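PDB 6RJ1: Mgp-operon protein 3 from Mycoplasma pneumoniae, which probably takes part in cell adhesion as the source of P40/P90, an immunodominant extracellular protein that probably acts together with the adhesin P1. Local coordinates for residues A[178-184]-A[221-227]; A[510-514]-A[558-562]; A[522-528]-A[647-652]; A[576-580]-A[637-641]. One frame throughout, in Å; residues are numbered along the deposited sequence.

Interaction 1 (A[178-184]-A[221-227])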
loop_
_atom_site.group_PDB
_atom_site.type_symbol
_atom_site.label_atom_id
_atom_site.label_comp_id
_atom_site.label_asym_id
_atom_site.label_seq_id
_atom_site.Cartn_x
_atom_site.Cartn_y
_atom_site.Cartn_z
ATOM N N GLY A 178 -0.718 6.312 -18.486
ATOM C CA GLY A 178 -1.983 6.266 -17.768
ATOM C C GLY A 178 -1.849 6.929 -16.411
ATOM O O GLY A 178 -2.802 7.533 -15.938
ATOM N N LEU A 179 -0.661 6.851 -15.774
ATOM C CA LEU A 179 -0.414 7.496 -14.482
ATOM C C LEU A 179 -0.113 9.000 -14.625
ATOM O O LEU A 179 -0.327 9.757 -13.673
ATOM C CB LEU A 179 0.733 6.799 -13.724
ATOM C CG LEU A 179 0.447 5.543 -12.875
ATOM C CD1 LEU A 179 -1.016 5.439 -12.411
ATOM C CD2 LEU A 179 0.914 4.307 -13.555
ATOM N N ALA A 180 0.394 9.420 -15.806
ATOM C CA ALA A 180 0.794 10.798 -16.121
ATOM C C ALA A 180 -0.362 11.803 -16.181
ATOM O O ALA A 180 -1.258 11.670 -17.009
ATOM C CB ALA A 180 1.595 10.833 -17.420
ATOM N N ARG A 181 -0.316 12.825 -15.317
ATOM C CA ARG A 181 -1.308 13.896 -15.223
ATOM C C ARG A 181 -0.620 15.210 -15.592
ATOM O O ARG A 181 0.507 15.439 -15.151
ATOM C CB ARG A 181 -1.834 13.974 -13.771
ATOM C CG ARG A 181 -3.271 13.495 -13.520
ATOM C CD ARG A 181 -3.619 12.079 -13.966
ATOM N NE ARG A 181 -2.998 11.010 -13.184
ATOM C CZ ARG A 181 -3.671 10.150 -12.420
ATOM N NH1 ARG A 181 -3.035 9.176 -11.789
ATOM N NH2 ARG A 181 -4.987 10.255 -12.289
ATOM N N VAL A 182 -1.288 16.082 -16.377
ATOM C CA VAL A 182 -0.738 17.385 -16.777
ATOM C C VAL A 182 -0.342 18.204 -15.539
ATOM O O VAL A 182 -1.100 18.276 -14.572
ATOM C CB VAL A 182 -1.647 18.168 -17.770
ATOM C CG1 VAL A 182 -1.065 19.543 -18.099
ATOM C CG2 VAL A 182 -1.867 17.365 -19.052
ATOM N N ASN A 183 0.886 18.740 -15.555
ATOM C CA ASN A 183 1.456 19.537 -14.475
ATOM C C ASN A 183 0.575 20.702 -14.054
ATOM O O ASN A 183 -0.025 21.378 -14.895
ATOM C CB ASN A 183 2.825 20.085 -14.880
ATOM C CG ASN A 183 4.004 19.260 -14.473
ATOM O OD1 ASN A 183 3.971 18.456 -13.528
ATOM N ND2 ASN A 183 5.091 19.480 -15.174
ATOM N N GLY A 184 0.547 20.932 -12.750
ATOM C CA GLY A 184 -0.146 22.055 -12.149
ATOM C C GLY A 184 0.620 23.342 -12.391
ATOM O O GLY A 184 1.715 23.332 -12.966
ATOM N N PHE A 221 -0.941 18.707 -9.830
ATOM C CA PHE A 221 -1.358 18.117 -11.094
ATOM C C PHE A 221 -2.837 18.368 -11.375
ATOM O O PHE A 221 -3.654 18.383 -10.451
ATOM C CB PHE A 221 -0.993 16.609 -11.159
ATOM C CG PHE A 221 -1.577 15.732 -10.074
ATOM C CD1 PHE A 221 -0.924 15.573 -8.858
ATOM C CD2 PHE A 221 -2.753 15.022 -10.289
ATOM C CE1 PHE A 221 -1.453 14.739 -7.857
ATOM C CE2 PHE A 221 -3.282 14.187 -9.295
ATOM C CZ PHE A 221 -2.629 14.051 -8.083
ATOM N N LYS A 222 -3.163 18.574 -12.665
ATOM C CA LYS A 222 -4.509 18.816 -13.174
ATOM C C LYS A 222 -5.430 17.604 -12.937
ATOM O O LYS A 222 -5.034 16.459 -13.184
ATOM C CB LYS A 222 -4.452 19.177 -14.662
ATOM C CG LYS A 222 -3.824 20.534 -14.940
ATOM C CD LYS A 222 -4.189 21.039 -16.323
ATOM C CE LYS A 222 -3.669 22.439 -16.572
ATOM N NZ LYS A 222 -3.911 22.881 -17.973
ATOM N N LEU A 223 -6.654 17.862 -12.433
ATOM C CA LEU A 223 -7.646 16.817 -12.135
ATOM C C LEU A 223 -8.807 16.752 -13.148
ATOM O O LEU A 223 -9.730 15.953 -12.965
ATOM C CB LEU A 223 -8.189 16.983 -10.702
ATOM C CG LEU A 223 -7.193 16.789 -9.566
ATOM C CD1 LEU A 223 -7.761 17.284 -8.268
ATOM C CD2 LEU A 223 -6.785 15.336 -9.429
ATOM N N ASP A 224 -8.749 17.576 -14.214
ATOM C CA ASP A 224 -9.776 17.653 -15.260
ATOM C C ASP A 224 -9.821 16.443 -16.208
ATOM O O ASP A 224 -10.878 16.147 -16.773
ATOM C CB ASP A 224 -9.621 18.963 -16.061
ATOM C CG ASP A 224 -8.333 19.109 -16.855
ATOM O OD1 ASP A 224 -7.275 18.642 -16.366
ATOM O OD2 ASP A 224 -8.378 19.719 -17.960
ATOM N N LYS A 225 -8.671 15.776 -16.406
ATOM C CA LYS A 225 -8.511 14.610 -17.284
ATOM C C LYS A 225 -7.833 13.472 -16.524
ATOM O O LYS A 225 -7.291 13.690 -15.431
ATOM C CB LYS A 225 -7.659 14.980 -18.522
ATOM C CG LYS A 225 -8.337 15.946 -19.481
ATOM C CD LYS A 225 -7.462 16.258 -20.688
ATOM C CE LYS A 225 -8.248 16.851 -21.835
ATOM N NZ LYS A 225 -8.702 18.239 -21.552
ATOM N N GLY A 226 -7.858 12.281 -17.123
ATOM C CA GLY A 226 -7.194 11.097 -16.590
ATOM C C GLY A 226 -8.022 10.121 -15.789
ATOM O O GLY A 226 -9.260 10.175 -15.798
ATOM N N ARG A 227 -7.307 9.213 -15.081
ATOM C CA ARG A 227 -7.842 8.169 -14.193
ATOM C C ARG A 227 -8.853 8.775 -13.231
ATOM O O ARG A 227 -8.657 9.892 -12.733
ATOM C CB ARG A 227 -6.740 7.476 -13.374
ATOM C CG ARG A 227 -5.375 7.347 -14.043
ATOM C CD ARG A 227 -4.871 5.914 -14.100
ATOM N NE ARG A 227 -4.886 5.291 -12.782
ATOM C CZ ARG A 227 -5.432 4.115 -12.511
ATOM N NH1 ARG A 227 -5.432 3.650 -11.276
ATOM N NH2 ARG A 227 -5.970 3.386 -13.477
#
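Lys-222 and Val-182 make the one direct hydrogen bond between segments 178-184 and 221-227. Lys-222 N donates to Val-182 O at 2.8 Å, and the bond is close to straight (172°). Phe-221 CA adds a CA-H...O contact to Val-182 O at 3.5 Å. A single beta bridge pairs Asn-183 with Phe-221.

The apolar contacts run alongside. Val-182 CG1 lies 3.9 Å from CD of Lys-222, whose chain is extended. Arg-181 and the Phe-221 side chain also lie side by side, with Arg-181 CG 3.6 Å from Phe-221 CD2. The guanidinium and the ring are tilted by 47°.

The polar contacts gather round two arginines. Arg-181 is bent at chi2 (55°) and chi3, which brings NE back to Leu-179 O at 3.0 Å, above the carbonyl plane. The Arg-227 side chain crosses that of Arg-181 at about a right angle, the two guanidinium groups steeply inclined. Arg-227 CG covers one face of the Arg-181 guanidinium, 3.4 Å from Arg-181 NH2. Arg-181 NH1 and Arg-227 NE both form salt bridges with Glu-167, which probably offsets their like charges. Arg-227 NH2 also pairs with Glu-240, and Arg-181 makes a cation-pi contact with Tyr-662.

This is an isolated beta bridge. It lays the loop after helix 176-179 along strand 220-222, which pairs with strand 575-577 in a mixed sheet.

Interaction 2 (A[510-514]-A[558-562])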
loop_
_atom_site.group_PDB
_atom_site.type_symbol
_atom_site.label_atom_id
_atom_site.label_comp_id
_atom_site.label_asym_id
_atom_site.label_seq_id
_atom_site.Cartn_x
_atom_site.Cartn_y
_atom_site.Cartn_z
ATOM N N GLU A 510 2.330 15.220 6.645
ATOM C CA GLU A 510 1.197 15.991 7.160
ATOM C C GLU A 510 1.007 17.346 6.502
ATOM O O GLU A 510 -0.137 17.775 6.353
ATOM C CB GLU A 510 1.276 16.137 8.682
ATOM C CG GLU A 510 0.937 14.856 9.437
ATOM C CD GLU A 510 0.910 14.958 10.953
ATOM O OE1 GLU A 510 1.449 15.946 11.506
ATOM O OE2 GLU A 510 0.348 14.040 11.590
ATOM N N ASN A 511 2.097 18.029 6.121
ATOM C CA ASN A 511 1.991 19.344 5.487
ATOM C C ASN A 511 1.406 19.255 4.089
ATOM O O ASN A 511 0.710 20.168 3.654
ATOM C CB ASN A 511 3.325 20.101 5.499
ATOM C CG ASN A 511 3.752 20.547 6.869
ATOM O OD1 ASN A 511 3.013 20.420 7.860
ATOM N ND2 ASN A 511 4.970 21.064 6.964
ATOM N N GLN A 512 1.644 18.136 3.406
ATOM C CA GLN A 512 1.117 17.938 2.064
ATOM C C GLN A 512 -0.336 17.436 2.085
ATOM O O GLN A 512 -0.965 17.410 1.032
ATOM C CB GLN A 512 2.050 17.044 1.225
ATOM C CG GLN A 512 2.168 17.548 -0.203
ATOM C CD GLN A 512 3.359 17.015 -0.948
ATOM O OE1 GLN A 512 3.214 16.372 -1.989
ATOM N NE2 GLN A 512 4.560 17.307 -0.460
ATOM N N LEU A 513 -0.891 17.107 3.286
ATOM C CA LEU A 513 -2.268 16.626 3.434
ATOM C C LEU A 513 -3.284 17.682 3.056
ATOM O O LEU A 513 -4.375 17.352 2.599
ATOM C CB LEU A 513 -2.555 16.091 4.852
ATOM C CG LEU A 513 -1.902 14.755 5.275
ATOM C CD1 LEU A 513 -2.116 14.491 6.752
ATOM C CD2 LEU A 513 -2.455 13.575 4.491
ATOM N N GLY A 514 -2.925 18.944 3.244
ATOM C CA GLY A 514 -3.797 20.060 2.918
ATOM C C GLY A 514 -3.385 21.368 3.551
ATOM O O GLY A 514 -2.313 21.472 4.155
ATOM N N GLY A 558 -0.548 7.815 -1.524
ATOM C CA GLY A 558 -0.496 9.250 -1.775
ATOM C C GLY A 558 -1.738 9.952 -1.265
ATOM O O GLY A 558 -2.842 9.595 -1.657
ATOM N N ALA A 559 -1.581 10.899 -0.330
ATOM C CA ALA A 559 -2.706 11.646 0.224
ATOM C C ALA A 559 -2.374 13.137 0.228
ATOM O O ALA A 559 -1.490 13.605 0.962
ATOM C CB ALA A 559 -3.048 11.154 1.615
ATOM N N VAL A 560 -3.049 13.873 -0.650
ATOM C CA VAL A 560 -2.806 15.295 -0.861
ATOM C C VAL A 560 -4.101 16.121 -0.818
ATOM O O VAL A 560 -5.182 15.569 -0.592
ATOM C CB VAL A 560 -2.003 15.529 -2.175
ATOM C CG1 VAL A 560 -0.601 14.950 -2.085
ATOM C CG2 VAL A 560 -2.742 14.999 -3.398
ATOM N N GLY A 561 -3.969 17.430 -1.022
ATOM C CA GLY A 561 -5.097 18.341 -1.066
ATOM C C GLY A 561 -5.527 18.649 -2.488
ATOM O O GLY A 561 -4.796 18.368 -3.436
ATOM N N TYR A 562 -6.728 19.218 -2.648
ATOM C CA TYR A 562 -7.253 19.629 -3.950
ATOM C C TYR A 562 -8.155 20.850 -3.790
ATOM O O TYR A 562 -8.872 20.952 -2.792
ATOM C CB TYR A 562 -7.897 18.461 -4.721
ATOM C CG TYR A 562 -9.330 18.128 -4.366
ATOM C CD1 TYR A 562 -9.623 17.157 -3.414
ATOM C CD2 TYR A 562 -10.389 18.690 -5.070
ATOM C CE1 TYR A 562 -10.939 16.805 -3.122
ATOM C CE2 TYR A 562 -11.706 18.370 -4.768
ATOM C CZ TYR A 562 -11.980 17.432 -3.786
ATOM O OH TYR A 562 -13.285 17.102 -3.507
HETATM O O HOH W 1 -2.071 19.411 -0.423
HETATM O O HOH W 2 -5.233 14.915 2.458
#
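Gln-512 and Val-560 meet through the backbone. Val-560 CA points its hydrogen at Gln-512 O, a CA-H...O contact of 3.4 Å with an angle of 150° at the hydrogen.

Two waters make the polar links. Water 1 donates to Gln-512 O at 2.7 Å and accepts from Gly-561 N at 2.8 Å. Water 2 donates to Leu-513 O at 2.6 Å and to Val-560 O at 3.1 Å. The carbonyl groups of Gln-512 and Leu-513 are thus joined to the strand by water rather than by direct pairing.

The contact sets the chain that follows helix 503-511 against strand 549-563, inside the MgpC adhesin family region, which is grouped with the beta-propellers. Gly-514 leaves the helical conformation with positive phi (164°), and the chain turns off there.

The apolar part is small. Leu-513 points its CB away, yet its CG, opposite the carbonyl carbon (chi1 -71°), turns Leu-513 CD2 back to Ala-559 CB at 3.8 Å. Gln-512 runs beside Val-560, with OE1 4.1 Å from Val-560 CG1. The stronger partners of OE1 lie elsewhere: it accepts from Trp-579 N and Asn-660 ND2.

Interaction 3 (A[522-528]-A[647-652])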
loop_
_atom_site.group_PDB
_atom_site.type_symbol
_atom_site.label_atom_id
_atom_site.label_comp_id
_atom_site.label_asym_id
_atom_site.label_seq_id
_atom_site.Cartn_x
_atom_site.Cartn_y
_atom_site.Cartn_z
ATOM N N ASP A 522 -13.258 28.091 7.190
ATOM C CA ASP A 522 -14.251 27.794 6.167
ATOM C C ASP A 522 -14.513 26.296 6.184
ATOM O O ASP A 522 -13.572 25.500 6.101
ATOM C CB ASP A 522 -13.746 28.256 4.787
ATOM C CG ASP A 522 -14.842 28.500 3.766
ATOM O OD1 ASP A 522 -15.658 27.571 3.526
ATOM O OD2 ASP A 522 -14.879 29.612 3.194
ATOM N N SER A 523 -15.797 25.916 6.308
ATOM C CA SER A 523 -16.237 24.515 6.356
ATOM C C SER A 523 -15.873 23.691 5.114
ATOM O O SER A 523 -15.720 22.469 5.232
ATOM C CB SER A 523 -17.733 24.432 6.629
ATOM O OG SER A 523 -17.996 24.878 7.949
ATOM N N LYS A 524 -15.720 24.352 3.937
ATOM C CA LYS A 524 -15.358 23.682 2.693
ATOM C C LYS A 524 -13.847 23.375 2.570
ATOM O O LYS A 524 -13.457 22.594 1.694
ATOM C CB LYS A 524 -15.896 24.428 1.471
ATOM C CG LYS A 524 -17.294 23.970 1.109
ATOM C CD LYS A 524 -17.506 23.972 -0.406
ATOM C CE LYS A 524 -18.525 22.944 -0.850
ATOM N NZ LYS A 524 -18.187 21.534 -0.474
ATOM N N ASN A 525 -13.020 23.924 3.493
ATOM C CA ASN A 525 -11.593 23.628 3.610
ATOM C C ASN A 525 -11.559 22.412 4.544
ATOM O O ASN A 525 -11.163 22.489 5.706
ATOM C CB ASN A 525 -10.831 24.833 4.185
ATOM C CG ASN A 525 -9.335 24.641 4.267
ATOM O OD1 ASN A 525 -8.669 24.296 3.292
ATOM N ND2 ASN A 525 -8.771 24.872 5.440
ATOM N N SER A 526 -12.039 21.286 4.007
ATOM C CA SER A 526 -12.263 20.011 4.673
ATOM C C SER A 526 -11.074 19.041 4.713
ATOM O O SER A 526 -11.213 18.001 5.350
ATOM C CB SER A 526 -13.475 19.324 4.050
ATOM O OG SER A 526 -13.399 19.318 2.632
ATOM N N ASN A 527 -9.907 19.369 4.098
ATOM C CA ASN A 527 -8.706 18.505 4.099
ATOM C C ASN A 527 -8.301 18.005 5.495
ATOM O O ASN A 527 -8.548 18.703 6.487
ATOM C CB ASN A 527 -7.523 19.217 3.452
ATOM C CG ASN A 527 -6.990 20.378 4.262
ATOM O OD1 ASN A 527 -6.282 20.205 5.262
ATOM N ND2 ASN A 527 -7.298 21.588 3.840
ATOM N N LEU A 528 -7.631 16.834 5.557
ATOM C CA LEU A 528 -7.181 16.184 6.790
ATOM C C LEU A 528 -6.333 17.049 7.731
ATOM O O LEU A 528 -6.506 16.937 8.951
ATOM C CB LEU A 528 -6.433 14.888 6.485
ATOM C CG LEU A 528 -7.269 13.741 5.916
ATOM C CD1 LEU A 528 -6.493 12.975 4.899
ATOM C CD2 LEU A 528 -7.793 12.835 6.994
ATOM N N THR A 647 -10.164 32.530 2.904
ATOM C CA THR A 647 -11.275 32.048 2.082
ATOM C C THR A 647 -10.989 30.722 1.321
ATOM O O THR A 647 -11.870 30.229 0.611
ATOM C CB THR A 647 -11.715 33.193 1.136
ATOM O OG1 THR A 647 -12.966 32.860 0.530
ATOM C CG2 THR A 647 -10.667 33.541 0.067
ATOM N N ALA A 648 -9.776 30.153 1.480
ATOM C CA ALA A 648 -9.333 28.922 0.813
ATOM C C ALA A 648 -10.167 27.703 1.189
ATOM O O ALA A 648 -10.567 27.563 2.344
ATOM C CB ALA A 648 -7.867 28.666 1.104
ATOM N N LYS A 649 -10.441 26.832 0.192
ATOM C CA LYS A 649 -11.235 25.610 0.333
ATOM C C LYS A 649 -10.470 24.432 -0.253
ATOM O O LYS A 649 -10.626 24.118 -1.436
ATOM C CB LYS A 649 -12.599 25.753 -0.363
ATOM C CG LYS A 649 -13.434 26.939 0.091
ATOM C CD LYS A 649 -14.577 27.233 -0.869
ATOM C CE LYS A 649 -14.853 28.708 -0.980
ATOM N NZ LYS A 649 -15.332 29.303 0.299
ATOM N N ILE A 650 -9.600 23.809 0.559
ATOM C CA ILE A 650 -8.794 22.662 0.147
ATOM C C ILE A 650 -9.340 21.383 0.800
ATOM O O ILE A 650 -9.407 21.302 2.021
ATOM C CB ILE A 650 -7.261 22.890 0.407
ATOM C CG1 ILE A 650 -6.684 24.161 -0.300
ATOM C CG2 ILE A 650 -6.428 21.652 0.071
ATOM C CD1 ILE A 650 -7.110 24.600 -1.735
ATOM N N ALA A 651 -9.748 20.405 -0.024
ATOM C CA ALA A 651 -10.284 19.121 0.424
ATOM C C ALA A 651 -9.219 18.041 0.287
ATOM O O ALA A 651 -8.139 18.336 -0.211
ATOM C CB ALA A 651 -11.501 18.765 -0.393
ATOM N N SER A 652 -9.497 16.804 0.739
ATOM C CA SER A 652 -8.536 15.693 0.684
ATOM C C SER A 652 -8.742 14.768 -0.502
ATOM O O SER A 652 -9.875 14.504 -0.915
ATOM C CB SER A 652 -8.544 14.890 1.982
ATOM O OG SER A 652 -7.787 15.524 2.997
HETATM O O HOH W 3 -11.891 16.355 2.057
#
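Asn-525 and Asn-527 reach the backbone of Ile-650 from the loop 522-528. Asn-525 OD1 accepts from Ile-650 N at 2.9 Å. The donor lies in the carbonyl plane, on a lone pair. CG of Asn-525 is anti to the backbone N (chi1 -177°), which carries OD1 across to the strand.

Ile-650 O takes two donors from one residue. Asn-527 N donates to Ile-650 O at 2.9 Å in the carbonyl plane, on a lone pair. Asn-527 ND2 donates to Ile-650 O at 2.8 Å from above that plane, 42° out of it. The amide of Asn-527 is nearly coplanar with the acceptor.

Further along, Ser-652 OG accepts from Leu-528 N at 2.9 Å. Ser-652 N donates to water 3 at 2.8 Å. Ser-526 OG touches Ala-651 CB, but its stronger partner is Asp-163.

At the other end Asp-522 OD2 and Lys-649 NZ form a salt bridge of 2.9 Å. Their hydrogen bond is weak. Asp-522 OD1 accepts from Lys-524 N at 3.2 Å, an Asx turn set within the type I turn 522-525. The carboxylate therefore serves both the turn and the lysine.

Asn-525 ND2 and Asn-527 ND2 also donate to Phe-515 O, and Asn-527 OD1 accepts from Ala-530 N, which fixes both amides.

Strand 650-654 pairs with strands 549-563 and 165-167 in the mixed sheet. At Ile-650 the loop 522-528 meets its backbone polar groups, partly with side-chain amides. The buried N-H and C=O of Ile-650 are thus both satisfied by the loop.

Interaction 4 (A[576-580]-A[637-641])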
loop_
_atom_site.group_PDB
_atom_site.type_symbol
_atom_site.label_atom_id
_atom_site.label_comp_id
_atom_site.label_asym_id
_atom_site.label_seq_id
_atom_site.Cartn_x
_atom_site.Cartn_y
_atom_site.Cartn_z
ATOM N N ALA A 576 -4.868 19.244 -8.053
ATOM C CA ALA A 576 -4.424 18.691 -6.785
ATOM C C ALA A 576 -3.174 19.467 -6.381
ATOM O O ALA A 576 -2.479 19.995 -7.248
ATOM C CB ALA A 576 -4.102 17.216 -6.935
ATOM N N LEU A 577 -2.912 19.576 -5.077
ATOM C CA LEU A 577 -1.763 20.315 -4.575
ATOM C C LEU A 577 -0.768 19.366 -3.932
ATOM O O LEU A 577 -0.968 18.897 -2.809
ATOM C CB LEU A 577 -2.200 21.448 -3.634
ATOM C CG LEU A 577 -3.214 22.430 -4.212
ATOM C CD1 LEU A 577 -4.018 23.066 -3.131
ATOM C CD2 LEU A 577 -2.547 23.465 -5.065
ATOM N N ALA A 578 0.287 19.039 -4.700
ATOM C CA ALA A 578 1.349 18.103 -4.342
ATOM C C ALA A 578 2.662 18.566 -4.944
ATOM O O ALA A 578 2.669 19.158 -6.021
ATOM C CB ALA A 578 1.008 16.720 -4.871
ATOM N N TRP A 579 3.778 18.290 -4.266
ATOM C CA TRP A 579 5.095 18.690 -4.757
ATOM C C TRP A 579 6.186 17.732 -4.292
ATOM O O TRP A 579 6.010 17.027 -3.287
ATOM C CB TRP A 579 5.421 20.134 -4.327
ATOM C CG TRP A 579 5.388 20.322 -2.840
ATOM C CD1 TRP A 579 6.403 20.085 -1.961
ATOM C CD2 TRP A 579 4.248 20.694 -2.052
ATOM N NE1 TRP A 579 5.965 20.277 -0.674
ATOM C CE2 TRP A 579 4.645 20.654 -0.700
ATOM C CE3 TRP A 579 2.920 21.046 -2.359
ATOM C CZ2 TRP A 579 3.775 20.995 0.344
ATOM C CZ3 TRP A 579 2.049 21.339 -1.321
ATOM C CH2 TRP A 579 2.486 21.345 0.008
ATOM N N SER A 580 7.322 17.735 -5.011
ATOM C CA SER A 580 8.506 16.933 -4.720
ATOM C C SER A 580 9.134 17.387 -3.391
ATOM O O SER A 580 9.339 18.596 -3.181
ATOM C CB SER A 580 9.519 17.084 -5.852
ATOM O OG SER A 580 10.788 16.554 -5.502
ATOM N N THR A 637 6.539 27.525 1.388
ATOM C CA THR A 637 5.188 27.790 1.913
ATOM C C THR A 637 4.150 27.057 1.065
ATOM O O THR A 637 4.426 26.765 -0.092
ATOM C CB THR A 637 4.923 29.320 2.104
ATOM O OG1 THR A 637 3.883 29.522 3.065
ATOM C CG2 THR A 637 4.579 30.051 0.807
ATOM N N TYR A 638 2.974 26.767 1.636
ATOM C CA TYR A 638 1.877 26.071 0.951
ATOM C C TYR A 638 1.364 26.871 -0.277
ATOM O O TYR A 638 1.239 28.090 -0.181
ATOM C CB TYR A 638 0.719 25.758 1.938
ATOM C CG TYR A 638 -0.271 24.747 1.406
ATOM C CD1 TYR A 638 -0.057 23.384 1.565
ATOM C CD2 TYR A 638 -1.389 25.150 0.687
ATOM C CE1 TYR A 638 -0.931 22.443 1.015
ATOM C CE2 TYR A 638 -2.257 24.220 0.112
ATOM C CZ TYR A 638 -2.034 22.870 0.294
ATOM O OH TYR A 638 -2.912 21.961 -0.237
ATOM N N PRO A 639 1.045 26.196 -1.415
ATOM C CA PRO A 639 0.574 26.927 -2.616
ATOM C C PRO A 639 -0.839 27.530 -2.551
ATOM O O PRO A 639 -1.736 27.115 -3.291
ATOM C CB PRO A 639 0.684 25.875 -3.723
ATOM C CG PRO A 639 0.515 24.578 -3.022
ATOM C CD PRO A 639 1.201 24.755 -1.700
ATOM N N VAL A 640 -1.022 28.540 -1.684
ATOM C CA VAL A 640 -2.249 29.326 -1.497
ATOM C C VAL A 640 -1.807 30.785 -1.325
ATOM O O VAL A 640 -1.035 31.076 -0.397
ATOM C CB VAL A 640 -3.133 28.833 -0.311
ATOM C CG1 VAL A 640 -4.208 29.855 0.058
ATOM C CG2 VAL A 640 -3.771 27.484 -0.617
ATOM N N LYS A 641 -2.275 31.690 -2.234
ATOM C CA LYS A 641 -1.963 33.130 -2.219
ATOM C C LYS A 641 -2.398 33.744 -0.887
ATOM O O LYS A 641 -3.495 33.452 -0.411
ATOM C CB LYS A 641 -2.636 33.854 -3.398
ATOM C CG LYS A 641 -1.877 35.100 -3.842
ATOM C CD LYS A 641 -2.720 36.050 -4.689
ATOM C CE LYS A 641 -2.537 35.868 -6.175
ATOM N NZ LYS A 641 -3.526 36.663 -6.940
HETATM O O HOH W 1 -2.071 19.411 -0.423
#
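An inverse gamma turn centred on Pro-639 packs against Leu-577 and Trp-579 at the end of strand 575-577. The turn is closed by Val-640 N, which donates to Tyr-638 O at 2.8 Å.

The side chains on both sides are mostly apolar where they meet. The far edge of the Trp-579 six-membered ring comes up to Tyr-638, with CH2 3.6 Å from Tyr-638 CD1. The two rings meet obliquely, their planes 79° apart. Trp-579 CZ3 also touches Pro-639 CD at 3.5 Å. Leu-577 divides its branches: CD1 lies 3.9 Å from Tyr-638 CE2, and CD2 lies 3.8 Å from Pro-639 CG. Leu-577 and Tyr-638 cross at about a right angle. With CG swung opposite the backbone N (chi1 -165°), the Tyr-638 side chain carries its hydroxyl to the strand.

One water makes the polar link. Tyr-638 OH donates to water 1 at 2.7 Å, and the water donates to Leu-577 O at 2.7 Å. The water lies in the plane of the tyrosine ring.

Trp-579 NE1 is held by Gly-600 O. Leu-577 and Tyr-638 also touch Ile-650 of strand 650-654, while strand 575-577 itself runs between strands 549-563 and 220-222.

In the fold
All four interactions reach the same mixed sheet. Interaction 2 is buried throughout and interaction 4 nearly so; interaction 3 is buried at Ile-650 but more exposed at its lysine end; interaction 1 is partly buried. Strand 575-577 joins three of them: Phe-221 O probably bonds Ala-576 N, and Gly-561 O probably bonds Leu-577 N. Tyr-562 N probably bonds Ala-651 O, which ties interaction 2 to interaction 3. Water 1 serves both interactions 2 and 4. Interaction 1 pairs one backbone bond with packed arginines that meet glutamates outside it. Interaction 2 relies on waters, interaction 3 on side-chain amides, and interaction 4 on aromatic and apolar packing. Interaction 4 is nested in the chain loop closed by interaction 3.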